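Local structure of putative N-acetyl-gamma-glutamyl-phosphate reductase (1XYG) at residues E284-P295 with N304-P312; G162-V173 with H224-V235. The protein probably catalyses the NADPH-dependent reduction of N-acetyl-L-glutamyl 5-phosphate to the 5-semialdehyde, a step of arginine biosynthesis in the chloroplast. One frame throughout, in Å; residues are numbered along the deposited sequence.

Contact 1: E284-P295 with N304-P312; sequences EFVKVLDEGVVP and NYCHMSVFP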
loop_
_atom_site.group_PDB
_atom_site.type_symbol
_atom_site.label_atom_id
_atom_site.label_comp_id
_atom_site.label_asym_id
_atom_site.label_seq_id
_atom_site.Cartn_x
_atom_site.Cartn_y
_atom_site.Cartn_z
ATOM N N GLU A 284 -26.237 -10.664 -14.844
ATOM C CA GLU A 284 -25.515 -9.400 -14.857
ATOM C C GLU A 284 -24.263 -9.405 -13.970
ATOM O O GLU A 284 -23.179 -9.024 -14.408
ATOM C CB GLU A 284 -26.445 -8.269 -14.397
ATOM C CG GLU A 284 -25.765 -6.911 -14.209
ATOM C CD GLU A 284 -25.156 -6.362 -15.494
ATOM O OE1 GLU A 284 -25.486 -6.876 -16.582
ATOM O OE2 GLU A 284 -24.352 -5.412 -15.420
ATOM N N PHE A 285 -24.415 -9.866 -12.734
ATOM C CA PHE A 285 -23.316 -9.843 -11.779
ATOM C C PHE A 285 -22.312 -10.979 -11.706
ATOM O O PHE A 285 -21.322 -10.878 -10.986
ATOM C CB PHE A 285 -23.898 -9.577 -10.404
ATOM C CG PHE A 285 -24.684 -8.306 -10.347
ATOM C CD1 PHE A 285 -24.050 -7.081 -10.570
ATOM C CD2 PHE A 285 -26.059 -8.327 -10.130
ATOM C CE1 PHE A 285 -24.775 -5.892 -10.579
ATOM C CE2 PHE A 285 -26.797 -7.144 -10.137
ATOM C CZ PHE A 285 -26.155 -5.927 -10.361
ATOM N N VAL A 286 -22.545 -12.055 -12.440
ATOM C CA VAL A 286 -21.612 -13.166 -12.427
ATOM C C VAL A 286 -21.074 -13.364 -13.840
ATOM O O VAL A 286 -21.799 -13.761 -14.743
ATOM C CB VAL A 286 -22.301 -14.455 -11.931
ATOM C CG1 VAL A 286 -21.277 -15.583 -11.789
ATOM C CG2 VAL A 286 -23.007 -14.182 -10.609
ATOM N N LYS A 287 -19.792 -13.074 -14.023
ATOM C CA LYS A 287 -19.156 -13.208 -15.323
ATOM C C LYS A 287 -18.196 -14.390 -15.362
ATOM O O LYS A 287 -17.323 -14.528 -14.501
ATOM C CB LYS A 287 -18.375 -11.933 -15.672
ATOM C CG LYS A 287 -19.167 -10.625 -15.574
ATOM C CD LYS A 287 -20.425 -10.657 -16.443
ATOM C CE LYS A 287 -21.121 -9.302 -16.470
ATOM N NZ LYS A 287 -22.481 -9.406 -17.073
ATOM N N VAL A 288 -18.367 -15.247 -16.359
ATOM C CA VAL A 288 -17.482 -16.391 -16.541
ATOM C C VAL A 288 -16.504 -15.984 -17.651
ATOM O O VAL A 288 -16.909 -15.746 -18.787
ATOM C CB VAL A 288 -18.269 -17.640 -16.973
ATOM C CG1 VAL A 288 -17.304 -18.780 -17.267
ATOM C CG2 VAL A 288 -19.243 -18.034 -15.880
ATOM N N LEU A 289 -15.222 -15.880 -17.320
ATOM C CA LEU A 289 -14.227 -15.469 -18.307
ATOM C C LEU A 289 -13.849 -16.626 -19.223
ATOM O O LEU A 289 -14.145 -17.787 -18.922
ATOM C CB LEU A 289 -12.978 -14.921 -17.600
ATOM C CG LEU A 289 -13.206 -13.930 -16.447
ATOM C CD1 LEU A 289 -11.870 -13.444 -15.924
ATOM C CD2 LEU A 289 -14.058 -12.760 -16.914
ATOM N N ASP A 290 -13.207 -16.317 -20.348
ATOM C CA ASP A 290 -12.804 -17.365 -21.284
ATOM C C ASP A 290 -11.721 -18.227 -20.647
ATOM O O ASP A 290 -10.895 -17.734 -19.871
ATOM C CB ASP A 290 -12.274 -16.774 -22.599
ATOM C CG ASP A 290 -13.338 -16.016 -23.384
ATOM O OD1 ASP A 290 -14.544 -16.269 -23.178
ATOM O OD2 ASP A 290 -12.960 -15.173 -24.223
ATOM N N GLU A 291 -11.732 -19.518 -20.966
ATOM C CA GLU A 291 -10.746 -20.438 -20.418
ATOM C C GLU A 291 -9.324 -19.887 -20.538
ATOM O O GLU A 291 -8.941 -19.332 -21.572
ATOM C CB GLU A 291 -10.846 -21.801 -21.117
ATOM C CG GLU A 291 -12.023 -22.652 -20.645
ATOM C CD GLU A 291 -12.157 -23.969 -21.397
ATOM O OE1 GLU A 291 -12.536 -23.950 -22.591
ATOM O OE2 GLU A 291 -11.882 -25.027 -20.790
ATOM N N GLY A 292 -8.558 -20.029 -19.462
ATOM C CA GLY A 292 -7.188 -19.554 -19.460
ATOM C C GLY A 292 -7.031 -18.125 -18.982
ATOM O O GLY A 292 -5.931 -17.709 -18.626
ATOM N N VAL A 293 -8.126 -17.372 -18.967
ATOM C CA VAL A 293 -8.081 -15.980 -18.536
ATOM C C VAL A 293 -8.115 -15.870 -17.015
ATOM O O VAL A 293 -9.002 -16.402 -16.352
ATOM C CB VAL A 293 -9.245 -15.184 -19.149
ATOM C CG1 VAL A 293 -9.188 -13.727 -18.708
ATOM C CG2 VAL A 293 -9.169 -15.285 -20.651
ATOM N N VAL A 294 -7.132 -15.169 -16.469
ATOM C CA VAL A 294 -7.035 -15.005 -15.032
ATOM C C VAL A 294 -7.761 -13.765 -14.513
ATOM O O VAL A 294 -7.453 -12.639 -14.903
ATOM C CB VAL A 294 -5.549 -14.935 -14.590
ATOM C CG1 VAL A 294 -5.450 -14.783 -13.076
ATOM C CG2 VAL A 294 -4.813 -16.184 -15.051
ATOM N N PRO A 295 -8.753 -13.960 -13.636
ATOM C CA PRO A 295 -9.471 -12.799 -13.098
ATOM C C PRO A 295 -8.595 -12.060 -12.071
ATOM O O PRO A 295 -7.640 -12.620 -11.545
ATOM C CB PRO A 295 -10.725 -13.422 -12.481
ATOM C CG PRO A 295 -10.281 -14.782 -12.097
ATOM C CD PRO A 295 -9.401 -15.219 -13.237
ATOM N N ASN A 304 -20.482 -4.663 -7.826
ATOM C CA ASN A 304 -21.191 -5.823 -7.330
ATOM C C ASN A 304 -20.927 -7.059 -8.191
ATOM O O ASN A 304 -21.638 -8.059 -8.086
ATOM C CB ASN A 304 -22.691 -5.526 -7.292
ATOM C CG ASN A 304 -23.450 -6.508 -6.425
ATOM O OD1 ASN A 304 -23.080 -6.736 -5.273
ATOM N ND2 ASN A 304 -24.516 -7.096 -6.970
ATOM N N TYR A 305 -19.895 -6.998 -9.021
ATOM C CA TYR A 305 -19.572 -8.109 -9.909
ATOM C C TYR A 305 -18.670 -9.192 -9.347
ATOM O O TYR A 305 -17.853 -8.959 -8.454
ATOM C CB TYR A 305 -18.939 -7.584 -11.198
ATOM C CG TYR A 305 -19.863 -6.714 -12.001
ATOM C CD1 TYR A 305 -20.881 -7.272 -12.774
ATOM C CD2 TYR A 305 -19.739 -5.332 -11.965
ATOM C CE1 TYR A 305 -21.758 -6.466 -13.493
ATOM C CE2 TYR A 305 -20.600 -4.518 -12.672
ATOM C CZ TYR A 305 -21.610 -5.084 -13.433
ATOM O OH TYR A 305 -22.474 -4.258 -14.114
ATOM N N CYS A 306 -18.832 -10.381 -9.909
ATOM C CA CYS A 306 -18.044 -11.545 -9.549
ATOM C C CYS A 306 -17.509 -12.120 -10.853
ATOM O O CYS A 306 -18.274 -12.391 -11.775
ATOM C CB CYS A 306 -18.914 -12.596 -8.845
ATOM S SG CYS A 306 -18.148 -14.232 -8.697
ATOM N N HIS A 307 -16.196 -12.274 -10.943
ATOM C CA HIS A 307 -15.590 -12.849 -12.132
ATOM C C HIS A 307 -15.013 -14.188 -11.709
ATOM O O HIS A 307 -14.391 -14.290 -10.649
ATOM C CB HIS A 307 -14.453 -11.967 -12.671
ATOM C CG HIS A 307 -14.904 -10.660 -13.251
ATOM N ND1 HIS A 307 -14.018 -9.703 -13.698
ATOM C CD2 HIS A 307 -16.143 -10.145 -13.448
ATOM C CE1 HIS A 307 -14.691 -8.655 -14.142
ATOM N NE2 HIS A 307 -15.981 -8.899 -14.002
ATOM N N MET A 308 -15.223 -15.209 -12.530
ATOM C CA MET A 308 -14.688 -16.529 -12.242
ATOM C C MET A 308 -14.114 -17.139 -13.518
ATOM O O MET A 308 -14.520 -16.788 -14.632
ATOM C CB MET A 308 -15.770 -17.440 -11.648
ATOM C CG MET A 308 -16.972 -17.668 -12.538
ATOM S SD MET A 308 -18.124 -18.858 -11.800
ATOM C CE MET A 308 -18.755 -17.889 -10.405
ATOM N N SER A 309 -13.158 -18.040 -13.341
ATOM C CA SER A 309 -12.509 -18.711 -14.455
ATOM C C SER A 309 -12.085 -20.118 -14.033
ATOM O O SER A 309 -11.849 -20.370 -12.848
ATOM C CB SER A 309 -11.289 -17.899 -14.904
ATOM O OG SER A 309 -10.688 -18.472 -16.051
ATOM N N VAL A 310 -12.002 -21.027 -15.002
ATOM C CA VAL A 310 -11.614 -22.413 -14.739
ATOM C C VAL A 310 -10.298 -22.747 -15.442
ATOM O O VAL A 310 -10.070 -22.341 -16.584
ATOM C CB VAL A 310 -12.676 -23.412 -15.250
ATOM C CG1 VAL A 310 -12.282 -24.823 -14.857
ATOM C CG2 VAL A 310 -14.031 -23.074 -14.698
ATOM N N PHE A 311 -9.442 -23.503 -14.761
ATOM C CA PHE A 311 -8.155 -23.896 -15.321
ATOM C C PHE A 311 -7.876 -25.349 -15.001
ATOM O O PHE A 311 -8.384 -25.886 -14.016
ATOM C CB PHE A 311 -7.002 -23.094 -14.718
ATOM C CG PHE A 311 -7.209 -21.621 -14.712
ATOM C CD1 PHE A 311 -8.085 -21.031 -13.805
ATOM C CD2 PHE A 311 -6.523 -20.811 -15.613
ATOM C CE1 PHE A 311 -8.276 -19.656 -13.792
ATOM C CE2 PHE A 311 -6.706 -19.430 -15.610
ATOM C CZ PHE A 311 -7.585 -18.852 -14.698
ATOM N N PRO A 312 -7.052 -26.005 -15.831
ATOM C CA PRO A 312 -6.734 -27.403 -15.563
ATOM C C PRO A 312 -5.660 -27.421 -14.475
ATOM O O PRO A 312 -4.840 -26.505 -14.381
ATOM C CB PRO A 312 -6.205 -27.896 -16.907
ATOM C CG PRO A 312 -5.454 -26.698 -17.398
ATOM C CD PRO A 312 -6.408 -25.552 -17.077
HETATM O O HOH W 1 -12.341 -20.016 -17.600
#
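Strands 286-288 and 306-312 pair in parallel at one margin, as counted within this chain, of the mixed sheet of the dimerisation domain. Four backbone bonds form the ladder: Cys306 N to Phe285 O, Lys287 N to Cys306 O, Met308 N to Lys287 O, and Leu289 N to Met308 O. Val286 CG1 meets Met308 CE at 3.7 Å on one sheet face. On the other face Lys287 CB lies 3.6 Å from His307 CD2, and Arg65 of a second subunit packs on both residues.

Before the strands, the Phe285 ring is sandwiched. Asn304 ND2 sits 3.5 Å above its plane, over the centre, and CG of neighbouring Glu284 lies over the opposite face. Gln338 takes a hydrogen bond from the same ND2. Tyr305 OH donates to Glu284 OE2 at 2.6 Å, on the anti side of the carboxylate. Gln355 also bonds this hydroxyl.

After strand 286-288, the chain folds back through a type II turn, Asp290 to Val293. With chi1 at -176°, Ser309 OG swings away from its own N and reaches Val293 O at 2.7 Å. A water donates to the same OG and to Leu289 O, and accepts from Val310 N, so it bridges the two chains beyond the last direct backbone bond of the ladder. Phe311 CZ lies 3.3 Å from Val293 O. This is a short parallel strand, outermost of the sheet within this chain, ended by a turn whose return is tied to its longer neighbour.

Contact 2: G162-V173 with H224-V235; sequences GCYPTTIQLPLV and HVPEIEQGLSDV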
loop_
_atom_site.group_PDB
_atom_site.type_symbol
_atom_site.label_atom_id
_atom_site.label_comp_id
_atom_site.label_asym_id
_atom_site.label_seq_id
_atom_site.Cartn_x
_atom_site.Cartn_y
_atom_site.Cartn_z
ATOM N N GLY A 162 -22.253 -14.709 3.716
ATOM C CA GLY A 162 -20.988 -14.106 4.077
ATOM C C GLY A 162 -20.223 -13.866 2.791
ATOM O O GLY A 162 -20.628 -14.349 1.734
ATOM N N CYS A 163 -19.122 -13.127 2.874
ATOM C CA CYS A 163 -18.311 -12.816 1.706
ATOM C C CYS A 163 -17.648 -14.049 1.082
ATOM O O CYS A 163 -17.924 -14.392 -0.074
ATOM C CB CYS A 163 -17.262 -11.767 2.079
ATOM S SG CYS A 163 -16.429 -12.095 3.633
ATOM N N TYR A 164 -16.779 -14.719 1.834
ATOM C CA TYR A 164 -16.105 -15.911 1.325
ATOM C C TYR A 164 -17.076 -16.944 0.752
ATOM O O TYR A 164 -16.887 -17.429 -0.364
ATOM C CB TYR A 164 -15.264 -16.559 2.430
ATOM C CG TYR A 164 -13.953 -15.862 2.709
ATOM C CD1 TYR A 164 -13.007 -15.681 1.696
ATOM C CD2 TYR A 164 -13.618 -15.466 4.003
ATOM C CE1 TYR A 164 -11.748 -15.133 1.970
ATOM C CE2 TYR A 164 -12.365 -14.916 4.289
ATOM C CZ TYR A 164 -11.432 -14.758 3.273
ATOM O OH TYR A 164 -10.180 -14.264 3.576
ATOM N N PRO A 165 -18.131 -17.298 1.512
ATOM C CA PRO A 165 -19.111 -18.279 1.041
ATOM C C PRO A 165 -19.700 -17.923 -0.325
ATOM O O PRO A 165 -19.982 -18.807 -1.133
ATOM C CB PRO A 165 -20.173 -18.269 2.143
ATOM C CG PRO A 165 -19.389 -17.949 3.359
ATOM C CD PRO A 165 -18.487 -16.825 2.859
ATOM N N THR A 166 -19.889 -16.631 -0.575
ATOM C CA THR A 166 -20.443 -16.180 -1.845
ATOM C C THR A 166 -19.505 -16.522 -3.007
ATOM O O THR A 166 -19.949 -17.020 -4.037
ATOM C CB THR A 166 -20.705 -14.649 -1.828
ATOM O OG1 THR A 166 -21.742 -14.349 -0.884
ATOM C CG2 THR A 166 -21.122 -14.159 -3.209
ATOM N N THR A 167 -18.211 -16.259 -2.833
ATOM C CA THR A 167 -17.229 -16.542 -3.880
ATOM C C THR A 167 -17.061 -18.035 -4.134
ATOM O O THR A 167 -16.627 -18.439 -5.210
ATOM C CB THR A 167 -15.823 -16.008 -3.525
ATOM O OG1 THR A 167 -15.248 -16.823 -2.492
ATOM C CG2 THR A 167 -15.893 -14.556 -3.062
ATOM N N ILE A 168 -17.405 -18.854 -3.144
ATOM C CA ILE A 168 -17.246 -20.301 -3.267
ATOM C C ILE A 168 -18.466 -21.029 -3.838
ATOM O O ILE A 168 -18.332 -21.877 -4.724
ATOM C CB ILE A 168 -16.886 -20.923 -1.898
ATOM C CG1 ILE A 168 -15.558 -20.348 -1.404
ATOM C CG2 ILE A 168 -16.773 -22.442 -2.017
ATOM C CD1 ILE A 168 -15.293 -20.622 0.055
ATOM N N GLN A 169 -19.650 -20.699 -3.335
ATOM C CA GLN A 169 -20.863 -21.358 -3.793
ATOM C C GLN A 169 -21.273 -21.016 -5.219
ATOM O O GLN A 169 -21.774 -21.874 -5.933
ATOM C CB GLN A 169 -22.017 -21.064 -2.831
ATOM C CG GLN A 169 -21.738 -21.548 -1.431
ATOM C CD GLN A 169 -22.822 -21.155 -0.466
ATOM O OE1 GLN A 169 -23.909 -21.749 -0.455
ATOM N NE2 GLN A 169 -22.544 -20.135 0.346
ATOM N N LEU A 170 -21.068 -19.775 -5.645
ATOM C CA LEU A 170 -21.452 -19.406 -7.007
ATOM C C LEU A 170 -20.827 -20.359 -8.038
ATOM O O LEU A 170 -21.514 -20.836 -8.943
ATOM C CB LEU A 170 -21.071 -17.949 -7.301
ATOM C CG LEU A 170 -22.032 -16.916 -6.703
ATOM C CD1 LEU A 170 -21.513 -15.510 -6.962
ATOM C CD2 LEU A 170 -23.416 -17.107 -7.302
ATOM N N PRO A 171 -19.518 -20.642 -7.920
ATOM C CA PRO A 171 -18.908 -21.556 -8.887
ATOM C C PRO A 171 -19.209 -23.040 -8.638
ATOM O O PRO A 171 -19.510 -23.781 -9.570
ATOM C CB PRO A 171 -17.413 -21.256 -8.751
ATOM C CG PRO A 171 -17.290 -20.820 -7.329
ATOM C CD PRO A 171 -18.474 -19.902 -7.191
ATOM N N LEU A 172 -19.144 -23.465 -7.380
ATOM C CA LEU A 172 -19.346 -24.869 -7.044
ATOM C C LEU A 172 -20.754 -25.445 -7.098
ATOM O O LEU A 172 -20.928 -26.614 -7.463
ATOM C CB LEU A 172 -18.744 -25.167 -5.669
ATOM C CG LEU A 172 -17.251 -24.864 -5.505
ATOM C CD1 LEU A 172 -16.762 -25.441 -4.183
ATOM C CD2 LEU A 172 -16.465 -25.456 -6.682
ATOM N N VAL A 173 -21.759 -24.654 -6.735
ATOM C CA VAL A 173 -23.127 -25.165 -6.738
ATOM C C VAL A 173 -23.540 -25.735 -8.092
ATOM O O VAL A 173 -23.986 -26.876 -8.172
ATOM C CB VAL A 173 -24.129 -24.087 -6.283
ATOM C CG1 VAL A 173 -25.547 -24.594 -6.456
ATOM C CG2 VAL A 173 -23.866 -23.735 -4.823
ATOM N N HIS A 224 -17.086 -19.503 8.648
ATOM C CA HIS A 224 -17.708 -19.628 7.336
ATOM C C HIS A 224 -17.776 -21.081 6.882
ATOM O O HIS A 224 -18.547 -21.416 5.984
ATOM C CB HIS A 224 -16.951 -18.798 6.300
ATOM C CG HIS A 224 -17.243 -17.333 6.372
ATOM N ND1 HIS A 224 -16.597 -16.405 5.583
ATOM C CD2 HIS A 224 -18.119 -16.634 7.136
ATOM C CE1 HIS A 224 -17.061 -15.198 5.858
ATOM N NE2 HIS A 224 -17.985 -15.310 6.796
ATOM N N VAL A 225 -16.987 -21.946 7.514
ATOM C CA VAL A 225 -16.970 -23.358 7.145
ATOM C C VAL A 225 -18.362 -23.995 7.106
ATOM O O VAL A 225 -18.775 -24.524 6.072
ATOM C CB VAL A 225 -16.051 -24.187 8.087
ATOM C CG1 VAL A 225 -16.229 -25.677 7.825
ATOM C CG2 VAL A 225 -14.596 -23.813 7.854
ATOM N N PRO A 226 -19.107 -23.955 8.226
ATOM C CA PRO A 226 -20.445 -24.562 8.213
ATOM C C PRO A 226 -21.381 -23.941 7.177
ATOM O O PRO A 226 -22.237 -24.628 6.615
ATOM C CB PRO A 226 -20.933 -24.373 9.652
ATOM C CG PRO A 226 -20.160 -23.181 10.130
ATOM C CD PRO A 226 -18.793 -23.408 9.558
ATOM N N GLU A 227 -21.213 -22.646 6.924
ATOM C CA GLU A 227 -22.044 -21.948 5.946
ATOM C C GLU A 227 -21.734 -22.501 4.548
ATOM O O GLU A 227 -22.631 -22.789 3.752
ATOM C CB GLU A 227 -21.754 -20.445 5.981
ATOM C CG GLU A 227 -22.653 -19.622 5.066
ATOM C CD GLU A 227 -22.314 -18.149 5.106
ATOM O OE1 GLU A 227 -21.693 -17.717 6.096
ATOM O OE2 GLU A 227 -22.675 -17.425 4.159
ATOM N N ILE A 228 -20.445 -22.650 4.270
ATOM C CA ILE A 228 -19.988 -23.166 2.989
ATOM C C ILE A 228 -20.481 -24.597 2.774
ATOM O O ILE A 228 -21.046 -24.919 1.728
ATOM C CB ILE A 228 -18.448 -23.169 2.918
ATOM C CG1 ILE A 228 -17.920 -21.739 2.826
ATOM C CG2 ILE A 228 -17.983 -24.013 1.735
ATOM C CD1 ILE A 228 -16.440 -21.639 3.092
ATOM N N GLU A 229 -20.261 -25.449 3.769
ATOM C CA GLU A 229 -20.665 -26.846 3.677
ATOM C C GLU A 229 -22.183 -27.027 3.575
ATOM O O GLU A 229 -22.655 -27.936 2.890
ATOM C CB GLU A 229 -20.105 -27.638 4.867
ATOM C CG GLU A 229 -18.590 -27.545 5.000
ATOM C CD GLU A 229 -18.025 -28.536 6.000
ATOM O OE1 GLU A 229 -18.774 -28.939 6.918
ATOM O OE2 GLU A 229 -16.830 -28.904 5.878
ATOM N N GLN A 230 -22.943 -26.165 4.242
ATOM C CA GLN A 230 -24.403 -26.252 4.187
ATOM C C GLN A 230 -24.869 -26.087 2.740
ATOM O O GLN A 230 -25.629 -26.903 2.222
ATOM C CB GLN A 230 -25.047 -25.172 5.066
ATOM C CG GLN A 230 -26.568 -25.163 5.005
ATOM C CD GLN A 230 -27.189 -24.101 5.893
ATOM O OE1 GLN A 230 -27.212 -24.230 7.118
ATOM N NE2 GLN A 230 -27.692 -23.040 5.278
ATOM N N GLY A 231 -24.401 -25.029 2.088
ATOM C CA GLY A 231 -24.781 -24.794 0.704
ATOM C C GLY A 231 -24.354 -25.909 -0.233
ATOM O O GLY A 231 -25.130 -26.338 -1.084
ATOM N N LEU A 232 -23.121 -26.383 -0.086
ATOM C CA LEU A 232 -22.625 -27.452 -0.941
ATOM C C LEU A 232 -23.328 -28.776 -0.638
ATOM O O LEU A 232 -23.662 -29.533 -1.547
ATOM C CB LEU A 232 -21.114 -27.616 -0.775
ATOM C CG LEU A 232 -20.265 -26.372 -1.046
ATOM C CD1 LEU A 232 -18.794 -26.778 -1.078
ATOM C CD2 LEU A 232 -20.674 -25.717 -2.364
ATOM N N SER A 233 -23.556 -29.056 0.639
ATOM C CA SER A 233 -24.227 -30.294 1.021
ATOM C C SER A 233 -25.636 -30.362 0.441
ATOM O O SER A 233 -26.074 -31.418 -0.015
ATOM C CB SER A 233 -24.300 -30.428 2.545
ATOM O OG SER A 233 -23.017 -30.633 3.105
ATOM N N ASP A 234 -26.349 -29.240 0.461
ATOM C CA ASP A 234 -27.706 -29.214 -0.068
ATOM C C ASP A 234 -27.751 -29.597 -1.539
ATOM O O ASP A 234 -28.650 -30.311 -1.970
ATOM C CB ASP A 234 -28.338 -27.832 0.107
ATOM C CG ASP A 234 -28.593 -27.486 1.563
ATOM O OD1 ASP A 234 -28.706 -28.411 2.401
ATOM O OD2 ASP A 234 -28.694 -26.280 1.866
ATOM N N VAL A 235 -26.774 -29.129 -2.305
ATOM C CA VAL A 235 -26.722 -29.421 -3.724
ATOM C C VAL A 235 -26.239 -30.845 -4.009
ATOM O O VAL A 235 -26.801 -31.543 -4.854
ATOM C CB VAL A 235 -25.806 -28.405 -4.442
ATOM C CG1 VAL A 235 -24.368 -28.626 -4.075
ATOM C CG2 VAL A 235 -25.976 -28.512 -5.897
HETATM O O HOH W 2 -24.721 -21.762 2.484
#
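His224, near the start of helix 224-235, packs against the start of helix 163-173. Pro165 CD lies over one face of its imidazole, 3.7 Å from the ring centroid, in a CH-pi contact. Cys163, the active-site residue by similarity, reaches the ring edge, with SG 3.9 Å from His224 CE1. The Tyr164 and His224 rings meet rim to rim, their planes 74° apart, and Tyr164 CB is 3.4 Å from His224 ND1.

One turn on, Glu227 extends its chain fully, with CG anti to the backbone N (chi1 -176°). Its OE2 uses the syn lone pair to accept from Gly162 N, the N-cap residue, at 2.8 Å and a nearly straight 173°. Tyr142 also bonds OE2, and Arg116 forms a salt bridge with OE1. The carboxylate lies against Pro165: Glu227 CD is 3.4 Å from Pro165 CG.

Ile228 comes next. Its CD1 presses on Ile168 CD1 at 3.4 Å, tighter than usual, and its CG1 rests near Pro165.

Gly231 has no side chain, and the amide end of Gln169 lies against its CA, with Gln169 OE1 3.4 Å from Gly231 CA. A water donates both to this OE1 and to Glu227 O, while Gln169 NE2 bonds Tyr142 and, weakly, Pro165 O.

Leu232 sets CD2 against Leu172 CB and CD1 against Leu172 CD1. Val235 closes the row, with CG2 3.4 Å from Val173 O.

The polar grip is thus concentrated at the N-terminal end, and the far end is apolar. The His224 ring edge lies directly beside the Cys163 thiol. Glu227 holds the backbone just before Cys163, which is consistent with a second-shell role in positioning the probable catalytic cysteine.

How the contacts relate
Along the chain, contact 2 closes before contact 1 opens. Both belong to the dimerisation domain, and their centres are about 17 Å apart. Contact 1 is at one margin of the mixed sheet, as counted within this chain, while the helices of contact 2 pack on a face of that sheet. The two meet directly: Met308 CE touches Leu170 CB at 3.9 Å, and Cys306 and Val286 pack on the same leucine. Leu170 and Pro171 therefore turn to the sheet from helix 163-177, whose other side receives helix 224-236. Both contacts also touch the third subunit, contact 2 through helix 224-236 and contact 1 through Phe311, Pro312 and Val294.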